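Local atomic coordinates of sensor protein (Haloarcula marismortui ATCC 43049, PDB entry 3BWL), a protein that probably works as a phosphorelay sensor histidine kinase, of which this chain is a PAS domain with an indole aldehyde bound in its core. Residues K88-Y93 with T100-V105; L33-T38 with D116-I121. All blocks are in the same frame, centred on the assembly; numbering follows the deposited sequence. Where two conformers were deposited one is given.

Interaction 1 (K88-Y93 with T100-V105). With I3A (1H-indole-3-carbaldehyde), chain F.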
ATOM      1  N   LYS A  88      -5.686 -13.596   4.654  1.00 18.61           N
ATOM      2  CA  LYS A  88      -6.654 -12.587   5.083  1.00 18.88           C
ATOM      3  C   LYS A  88      -7.454 -13.098   6.295  1.00 18.72           C
ATOM      4  O   LYS A  88      -7.886 -14.256   6.346  1.00 17.97           O
ATOM      5  CB  LYS A  88      -7.632 -12.272   3.947  1.00 19.59           C
ATOM      6  CG  LYS A  88      -6.979 -11.738   2.697  1.00 22.07           C
ATOM      7  CD  LYS A  88      -7.993 -11.193   1.727  1.00 25.43           C
ATOM      8  CE  LYS A  88      -8.699 -12.295   0.973  1.00 28.28           C
ATOM      9  NZ  LYS A  88      -9.624 -11.706  -0.054  1.00 28.44           N
ATOM     10  N   PHE A  89      -7.650 -12.234   7.281  1.00 17.79           N
ATOM     11  CA  PHE A  89      -8.391 -12.602   8.474  1.00 17.54           C
ATOM     12  C   PHE A  89      -8.925 -11.350   9.138  1.00 17.13           C
ATOM     13  O   PHE A  89      -8.429 -10.246   8.901  1.00 17.14           O
ATOM     14  CB  PHE A  89      -7.504 -13.361   9.484  1.00 18.57           C
ATOM     15  CG  PHE A  89      -6.273 -12.575   9.926  1.00 18.12           C
ATOM     16  CD1 PHE A  89      -6.319 -11.745  11.045  1.00 17.73           C
ATOM     17  CD2 PHE A  89      -5.075 -12.680   9.215  1.00 19.91           C
ATOM     18  CE1 PHE A  89      -5.200 -11.023  11.440  1.00 19.48           C
ATOM     19  CE2 PHE A  89      -3.935 -11.963   9.599  1.00 19.03           C
ATOM     20  CZ  PHE A  89      -3.997 -11.132  10.725  1.00 19.53           C
ATOM     21  N   GLU A  90      -9.882 -11.543  10.034  1.00 17.59           N
ATOM     22  CA  GLU A  90     -10.539 -10.430  10.683  1.00 18.20           C
ATOM     23  C   GLU A  90      -9.824 -10.042  11.972  1.00 18.38           C
ATOM     24  O   GLU A  90      -9.341 -10.901  12.716  1.00 18.22           O
ATOM     25  CB  GLU A  90     -12.016 -10.795  10.940  1.00 18.97           C
ATOM     26  CG  GLU A  90     -12.784  -9.811  11.802  1.00 22.74           C
ATOM     27  CD  GLU A  90     -14.228 -10.267  12.141  1.00 23.77           C
ATOM     28  OE1 GLU A  90     -14.601 -11.442  11.915  1.00 30.09           O
ATOM     29  OE2 GLU A  90     -14.989  -9.411  12.660  1.00 32.45           O
ATOM     30  N   GLY A  91      -9.794  -8.738  12.237  1.00 17.53           N
ATOM     31  CA  GLY A  91      -9.312  -8.218  13.514  1.00 17.48           C
ATOM     32  C   GLY A  91     -10.244  -7.119  13.972  1.00 17.90           C
ATOM     33  O   GLY A  91     -11.200  -6.783  13.255  1.00 16.25           O
ATOM     34  N   LEU A  92      -9.965  -6.569  15.136  1.00 16.83           N
ATOM     35  CA  LEU A  92     -10.813  -5.520  15.704  1.00 16.10           C
ATOM     36  C   LEU A  92      -9.940  -4.520  16.460  1.00 17.34           C
ATOM     37  O   LEU A  92      -9.559  -4.762  17.619  1.00 16.35           O
ATOM     38  CB  LEU A  92     -11.922  -6.114  16.619  1.00 15.95           C
ATOM     39  CG  LEU A  92     -12.834  -5.083  17.277  1.00 17.36           C
ATOM     40  CD1 LEU A  92     -13.877  -4.555  16.260  1.00 17.77           C
ATOM     41  CD2 LEU A  92     -13.563  -5.782  18.474  1.00 17.86           C
ATOM     42  N   TYR A  93      -9.581  -3.421  15.799  1.00 15.50           N
ATOM     43  CA  TYR A  93      -8.709  -2.437  16.424  1.00 16.79           C
ATOM     44  C   TYR A  93      -9.458  -1.604  17.457  1.00 17.15           C
ATOM     45  O   TYR A  93     -10.624  -1.300  17.275  1.00 18.57           O
ATOM     46  CB  TYR A  93      -8.112  -1.488  15.378  1.00 16.07           C
ATOM     47  CG  TYR A  93      -7.074  -2.139  14.476  1.00 18.13           C
ATOM     48  CD1 TYR A  93      -6.011  -2.870  15.026  1.00 20.29           C
ATOM     49  CD2 TYR A  93      -7.118  -1.977  13.093  1.00 16.31           C
ATOM     50  CE1 TYR A  93      -5.048  -3.443  14.205  1.00 20.89           C
ATOM     51  CE2 TYR A  93      -6.152  -2.548  12.239  1.00 17.43           C
ATOM     52  CZ  TYR A  93      -5.136  -3.298  12.814  1.00 18.54           C
ATOM     53  OH  TYR A  93      -4.195  -3.874  12.006  1.00 19.63           O
ATOM     54  N   THR A 100     -14.152   1.107  18.462  1.00 19.40           N
ATOM     55  CA  THR A 100     -13.494  -0.028  17.806  1.00 20.17           C
ATOM     56  C   THR A 100     -13.715   0.019  16.306  1.00 20.39           C
ATOM     57  O   THR A 100     -14.683   0.602  15.825  1.00 20.00           O
ATOM     58  CB  THR A 100     -13.948  -1.375  18.371  1.00 20.47           C
ATOM     59  OG1 THR A 100     -15.361  -1.545  18.154  1.00 20.42           O
ATOM     60  CG2 THR A 100     -13.630  -1.432  19.896  1.00 20.91           C
HETATM   61  N   MSE A 101     -12.828  -0.657  15.595  1.00 20.62           N
HETATM   62  CA  MSE A 101     -12.851  -0.659  14.156  1.00 20.76           C
HETATM   63  C   MSE A 101     -12.690  -2.102  13.677  1.00 18.17           C
HETATM   64  O   MSE A 101     -11.636  -2.650  13.860  1.00 18.50           O
HETATM   65  CB  MSE A 101     -11.674   0.167  13.632  1.00 20.99           C
HETATM   66  CG  MSE A 101     -11.684   0.217  12.119  1.00 22.73           C
HETATM   67 SE   MSE A 101      -9.988   1.017  11.519  0.60 31.69          SE
HETATM   68  CE  MSE A 101      -9.996   2.392  12.663  1.00 25.48           C
ATOM     69  N   SER A 102     -13.714  -2.690  13.073  1.00 16.97           N
ATOM     70  CA  SER A 102     -13.560  -4.014  12.472  0.60 17.29           C
ATOM     71  C   SER A 102     -12.752  -3.909  11.196  1.00 17.41           C
ATOM     72  O   SER A 102     -12.989  -3.033  10.380  1.00 16.66           O
ATOM     73  CB  SER A 102     -14.916  -4.655  12.163  0.60 17.44           C
ATOM     74  OG  SER A 102     -15.501  -5.114  13.358  0.60 18.03           O
ATOM     75  N   VAL A 103     -11.774  -4.817  11.038  1.00 17.00           N
ATOM     76  CA  VAL A 103     -10.920  -4.773   9.860  1.00 16.72           C
ATOM     77  C   VAL A 103     -10.730  -6.153   9.288  1.00 16.20           C
ATOM     78  O   VAL A 103     -10.884  -7.169   9.994  1.00 15.87           O
ATOM     79  CB  VAL A 103      -9.505  -4.190  10.177  1.00 15.98           C
ATOM     80  CG1 VAL A 103      -9.627  -2.722  10.594  1.00 15.97           C
ATOM     81  CG2 VAL A 103      -8.823  -5.007  11.329  1.00 17.06           C
ATOM     82  N   GLU A 104     -10.443  -6.182   8.002  1.00 16.33           N
ATOM     83  CA  GLU A 104      -9.842  -7.365   7.415  1.00 15.51           C
ATOM     84  C   GLU A 104      -8.385  -7.056   7.159  1.00 16.77           C
ATOM     85  O   GLU A 104      -8.057  -6.107   6.397  1.00 17.06           O
ATOM     86  CB  GLU A 104     -10.519  -7.785   6.115  1.00 16.88           C
ATOM     87  CG  GLU A 104      -9.860  -9.033   5.512  1.00 16.14           C
ATOM     88  CD  GLU A 104     -10.462  -9.431   4.187  1.00 23.70           C
ATOM     89  OE1 GLU A 104     -10.318  -8.665   3.202  1.00 23.06           O
ATOM     90  OE2 GLU A 104     -11.058 -10.527   4.108  1.00 24.44           O
ATOM     91  N   VAL A 105      -7.523  -7.871   7.775  1.00 14.87           N
ATOM     92  CA  VAL A 105      -6.084  -7.720   7.637  1.00 15.59           C
ATOM     93  C   VAL A 105      -5.605  -8.629   6.528  1.00 16.29           C
ATOM     94  O   VAL A 105      -5.982  -9.824   6.488  1.00 16.77           O
ATOM     95  CB  VAL A 105      -5.335  -8.165   8.946  1.00 16.69           C
ATOM     96  CG1 VAL A 105      -3.875  -7.914   8.806  1.00 16.13           C
ATOM     97  CG2 VAL A 105      -5.850  -7.403  10.148  1.00 16.60           C
TER
HETATM   98  O   I3A F 601      -0.423  -6.556  11.562  1.00 22.83           O
HETATM   99  C3' I3A F 601      -1.551  -6.246  11.932  1.00 22.53           C
HETATM  100  C3  I3A F 601      -2.397  -7.238  12.682  1.00 21.15           C
HETATM  101  C2  I3A F 601      -3.668  -6.854  13.187  1.00 19.22           C
HETATM  102  N   I3A F 601      -4.095  -7.998  13.816  1.00 20.34           N
HETATM  103  C8  I3A F 601      -3.176  -9.003  13.745  1.00 20.60           C
HETATM  104  C9  I3A F 601      -2.057  -8.556  13.048  1.00 21.46           C
HETATM  105  C4  I3A F 601      -0.964  -9.416  12.814  1.00 20.37           C
HETATM  106  C5  I3A F 601      -0.995 -10.734  13.341  1.00 21.08           C
HETATM  107  C6  I3A F 601      -2.107 -11.175  14.076  1.00 20.68           C
HETATM  108  C7  I3A F 601      -3.202 -10.308  14.266  1.00 21.71           C
HETATM  109  O   HOH W   1     -11.356  -9.641   0.823  1.00 31.50           O
HETATM  110  O   HOH W   2     -13.977  -7.292  13.635  1.00 27.59           O
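The Tyr-93 and Val-103 side chains cross at about a right angle, Tyr-93 CD2 standing 3.6 Å from Val-103 CG1, with the selenium of selenomethionine Met-101 at the ring edge. Tyr-93 OH lies 3.2 Å from C2 of 1H-indole-3-carbaldehyde and is hydrogen-bonded to Ser-122 OG. With alanine in place of this tyrosine, Val-103 and the indole would probably face a gap, and Ser-122 OG would be left without its mate. Val-105 fills the other end of this face. Its CB sits over one face of the Phe-89 ring, a CH-pi contact, while Val-105 CG2, anti to the carbonyl carbon, is turned to 3.8 Å from ligand C2. Gly-91 faces Val-103, whose CG2 comes 3.5 Å from Gly-91 O. Six backbone bonds close this antiparallel hairpin of the PAS sheet, whose Phe-89, Tyr-93 and Val-105 line the ligand pocket; Gly-91 N to Val-103 O is nearly straight (168°). Away from the ligand, a water bridges Lys-88 NZ and Glu-104 OE1, and Glu-104 also forms a salt bridge with Arg-123 of the second subunit. Strand 86-94 is outermost within the chain; strand 100-112 joins it to strand 115-124, and helix 44-50 touches Tyr-93 and Met-101 through Leu-50.

Interaction 2 (L33-T38 with D116-I121); sequences LDADGT and DRFLAI. With I3A (1H-indole-3-carbaldehyde), chain F.
Leu-33 and Phe-118 form an antiparallel hydrogen-bonded pair where the first strand of the PAS sheet meets the last and runs into an Asx turn at Asp-34. Two backbone bonds tie the pair: Leu-33 N gives to Phe-118 O at 2.8 Å, in the carbonyl plane, and Phe-118 N returns one to Leu-33 O. Beyond it, residues Asp-34 to Gly-37 make a type I turn. Asp-34 OD1 takes the backbone N of Asp-36 at 2.9 Å and that of Thr-38 from opposite faces of the carboxylate, a double grip that should limit its rotation. Gly-37 has backbone angles that favour glycine.

Apolar contacts follow the pairing. Leu-33 CB meets Phe-118 CB at 4.1 Å, and Ala-35 CA comes up to the edge of the Phe-118 ring, near its plane. Among the polar groups, Asp-116 OD2 turns to Arg-109 in a salt bridge, and a water links Ala-35 N to Asp-116 O. The Arg-117 chain bends at chi2 (-67°) and brings one guanidinium face over Asp-34 CB, which lies 3.6 Å from Arg-117 NH1. Arg-117 NH1 also donates to Asp-116 O at 2.9 Å, approaching from above the carbonyl plane, while the oxygen lies close to the guanidinium plane.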
ATOM      1  N   LEU A  33       5.597  -5.669  11.002  1.00 18.10           N
ATOM      2  CA  LEU A  33       5.864  -6.363  12.282  1.00 17.93           C
ATOM      3  C   LEU A  33       7.117  -7.199  12.168  1.00 18.30           C
ATOM      4  O   LEU A  33       7.484  -7.652  11.079  1.00 18.96           O
ATOM      5  CB  LEU A  33       4.713  -7.317  12.671  1.00 17.11           C
ATOM      6  CG  LEU A  33       3.301  -6.744  12.709  1.00 20.46           C
ATOM      7  CD1 LEU A  33       2.369  -7.884  13.155  1.00 20.64           C
ATOM      8  CD2 LEU A  33       3.253  -5.509  13.661  1.00 20.32           C
ATOM      9  N   ASP A  34       7.796  -7.403  13.285  1.00 19.90           N
ATOM     10  CA  ASP A  34       8.824  -8.440  13.290  1.00 21.84           C
ATOM     11  C   ASP A  34       8.194  -9.774  13.703  1.00 21.86           C
ATOM     12  O   ASP A  34       6.979  -9.839  13.963  1.00 22.19           O
ATOM     13  CB  ASP A  34      10.035  -8.046  14.148  1.00 22.01           C
ATOM     14  CG  ASP A  34       9.746  -8.047  15.636  1.00 24.68           C
ATOM     15  OD1 ASP A  34       8.735  -8.639  16.074  1.00 22.03           O
ATOM     16  OD2 ASP A  34      10.595  -7.486  16.382  1.00 24.87           O
ATOM     17  N   ALA A  35       8.997 -10.839  13.763  1.00 23.40           N
ATOM     18  CA  ALA A  35       8.417 -12.183  13.987  1.00 24.05           C
ATOM     19  C   ALA A  35       7.782 -12.351  15.376  1.00 24.94           C
ATOM     20  O   ALA A  35       7.021 -13.300  15.614  1.00 26.85           O
ATOM     21  CB  ALA A  35       9.481 -13.284  13.724  1.00 24.91           C
ATOM     22  N   ASP A  36       8.087 -11.430  16.284  1.00 24.37           N
ATOM     23  CA  ASP A  36       7.529 -11.432  17.635  1.00 24.81           C
ATOM     24  C   ASP A  36       6.242 -10.593  17.739  1.00 23.61           C
ATOM     25  O   ASP A  36       5.582 -10.583  18.776  1.00 23.87           O
ATOM     26  CB  ASP A  36       8.552 -10.885  18.647  1.00 25.11           C
ATOM     27  CG  ASP A  36       9.692 -11.851  18.937  1.00 30.11           C
ATOM     28  OD1 ASP A  36       9.529 -13.089  18.813  1.00 33.19           O
ATOM     29  OD2 ASP A  36      10.767 -11.337  19.317  1.00 33.62           O
ATOM     30  N   GLY A  37       5.875  -9.919  16.662  1.00 22.15           N
ATOM     31  CA  GLY A  37       4.646  -9.122  16.685  1.00 21.16           C
ATOM     32  C   GLY A  37       4.880  -7.686  17.094  1.00 20.97           C
ATOM     33  O   GLY A  37       3.907  -6.924  17.260  1.00 22.29           O
ATOM     34  N   THR A  38       6.144  -7.296  17.212  1.00 20.50           N
ATOM     35  CA  THR A  38       6.510  -5.919  17.537  1.00 20.02           C
ATOM     36  C   THR A  38       6.365  -5.045  16.287  1.00 21.08           C
ATOM     37  O   THR A  38       6.804  -5.417  15.197  1.00 21.45           O
ATOM     38  CB  THR A  38       7.937  -5.827  18.124  1.00 21.12           C
ATOM     39  OG1 THR A  38       8.053  -6.721  19.250  1.00 20.07           O
ATOM     40  CG2 THR A  38       8.277  -4.372  18.540  1.00 21.73           C
ATOM     41  N   ASP A 116      13.453 -10.620   8.519  1.00 24.05           N
ATOM     42  CA  ASP A 116      12.237 -11.425   8.510  1.00 23.44           C
ATOM     43  C   ASP A 116      11.127 -10.495   9.001  1.00 22.16           C
ATOM     44  O   ASP A 116      11.104 -10.105  10.169  1.00 21.35           O
ATOM     45  CB  ASP A 116      12.406 -12.655   9.432  1.00 23.90           C
ATOM     46  CG  ASP A 116      11.148 -13.551   9.490  1.00 26.88           C
ATOM     47  OD1 ASP A 116      10.361 -13.656   8.509  1.00 25.76           O
ATOM     48  OD2 ASP A 116      10.954 -14.182  10.554  1.00 32.54           O
ATOM     49  N   ARG A 117      10.222 -10.108   8.108  1.00 21.01           N
ATOM     50  CA  ARG A 117       9.178  -9.125   8.493  1.00 20.90           C
ATOM     51  C   ARG A 117       7.795  -9.553   8.036  1.00 20.16           C
ATOM     52  O   ARG A 117       7.664 -10.405   7.166  1.00 20.41           O
ATOM     53  CB  ARG A 117       9.484  -7.733   7.907  1.00 21.39           C
ATOM     54  CG  ARG A 117      10.739  -7.067   8.520  1.00 21.17           C
ATOM     55  CD  ARG A 117      10.491  -6.717   9.986  1.00 24.17           C
ATOM     56  NE  ARG A 117      11.625  -6.044  10.610  1.00 26.78           N
ATOM     57  CZ  ARG A 117      12.545  -6.666  11.342  1.00 26.08           C
ATOM     58  NH1 ARG A 117      12.505  -7.985  11.513  1.00 26.19           N
ATOM     59  NH2 ARG A 117      13.533  -5.968  11.896  1.00 28.93           N
ATOM     60  N   PHE A 118       6.771  -8.932   8.622  1.00 18.91           N
ATOM     61  CA  PHE A 118       5.404  -9.100   8.160  1.00 18.95           C
ATOM     62  C   PHE A 118       4.859  -7.717   7.760  1.00 19.56           C
ATOM     63  O   PHE A 118       5.065  -6.736   8.471  1.00 19.66           O
ATOM     64  CB  PHE A 118       4.501  -9.649   9.271  1.00 18.19           C
ATOM     65  CG  PHE A 118       4.807 -11.075   9.632  1.00 19.27           C
ATOM     66  CD1 PHE A 118       4.027 -12.093   9.110  1.00 20.01           C
ATOM     67  CD2 PHE A 118       5.896 -11.392  10.452  1.00 18.80           C
ATOM     68  CE1 PHE A 118       4.305 -13.434   9.407  1.00 18.77           C
ATOM     69  CE2 PHE A 118       6.202 -12.767  10.771  1.00 20.25           C
ATOM     70  CZ  PHE A 118       5.390 -13.760  10.243  1.00 19.67           C
ATOM     71  N   LEU A 119       4.141  -7.681   6.652  1.00 17.65           N
ATOM     72  CA  LEU A 119       3.522  -6.455   6.153  1.00 17.51           C
ATOM     73  C   LEU A 119       2.029  -6.702   6.200  1.00 17.04           C
ATOM     74  O   LEU A 119       1.528  -7.676   5.606  1.00 16.65           O
ATOM     75  CB  LEU A 119       3.979  -6.219   4.717  1.00 15.90           C
ATOM     76  CG  LEU A 119       3.422  -5.029   3.939  1.00 19.67           C
ATOM     77  CD1 LEU A 119       3.561  -3.682   4.672  1.00 18.86           C
ATOM     78  CD2 LEU A 119       4.091  -5.014   2.513  1.00 16.38           C
ATOM     79  N   ALA A 120       1.318  -5.820   6.903  1.00 17.37           N
ATOM     80  CA  ALA A 120      -0.122  -5.950   7.140  1.00 17.29           C
ATOM     81  C   ALA A 120      -0.856  -4.754   6.570  1.00 15.93           C
ATOM     82  O   ALA A 120      -0.561  -3.631   6.892  1.00 16.88           O
ATOM     83  CB  ALA A 120      -0.419  -6.086   8.626  1.00 17.62           C
ATOM     84  N   ILE A 121      -1.781  -5.031   5.671  1.00 16.27           N
ATOM     85  CA  ILE A 121      -2.663  -4.005   5.133  1.00 16.42           C
ATOM     86  C   ILE A 121      -4.063  -4.248   5.740  1.00 17.34           C
ATOM     87  O   ILE A 121      -4.710  -5.282   5.489  1.00 17.73           O
ATOM     88  CB  ILE A 121      -2.708  -4.041   3.557  1.00 17.06           C
ATOM     89  CG1 ILE A 121      -1.297  -4.169   2.938  1.00 17.92           C
ATOM     90  CG2 ILE A 121      -3.483  -2.856   3.019  1.00 16.20           C
ATOM     91  CD1 ILE A 121      -0.282  -3.106   3.312  1.00 22.48           C
TER
HETATM   92  O   I3A F 601      -0.423  -6.556  11.562  1.00 22.83           O
HETATM   93  C3' I3A F 601      -1.551  -6.246  11.932  1.00 22.53           C
HETATM   94  C3  I3A F 601      -2.397  -7.238  12.682  1.00 21.15           C
HETATM   95  C2  I3A F 601      -3.668  -6.854  13.187  1.00 19.22           C
HETATM   96  N   I3A F 601      -4.095  -7.998  13.816  1.00 20.34           N
HETATM   97  C8  I3A F 601      -3.176  -9.003  13.745  1.00 20.60           C
HETATM   98  C9  I3A F 601      -2.057  -8.556  13.048  1.00 21.46           C
HETATM   99  C4  I3A F 601      -0.964  -9.416  12.814  1.00 20.37           C
HETATM  100  C5  I3A F 601      -0.995 -10.734  13.341  1.00 21.08           C
HETATM  101  C6  I3A F 601      -2.107 -11.175  14.076  1.00 20.68           C
HETATM  102  C7  I3A F 601      -3.202 -10.308  14.266  1.00 21.71           C
HETATM  103  O   HOH W   3      11.692 -10.701  12.745  1.00 30.03           O

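Interactions 1 and 2 lie on one antiparallel sheet, their centres about 16 Å apart, and join through neighbouring strands 100-112 and 115-124. Val-105 CG1 of interaction 1 packs on Ala-120 CB of interaction 2 at 3.9 Å. Both contribute to the pocket of 1H-indole-3-carbaldehyde. Residues 88-93 and 100-105 meet mainly the ring system, with Phe-89 CE1 3.5 Å from ligand C7; interaction 2 meets the aldehyde, whose O is 3.0 Å from Ala-120 CB and 3.5 Å from Leu-33 CD1, and Leu-33 CD1 also approaches ring atom C4. Asp-66 adds a hydrogen bond to the ligand. Both strands of interaction 1 fall, in sequence, between the two partners of interaction 2, and both contacts reach the second subunit, through Glu-104 and Ile-121.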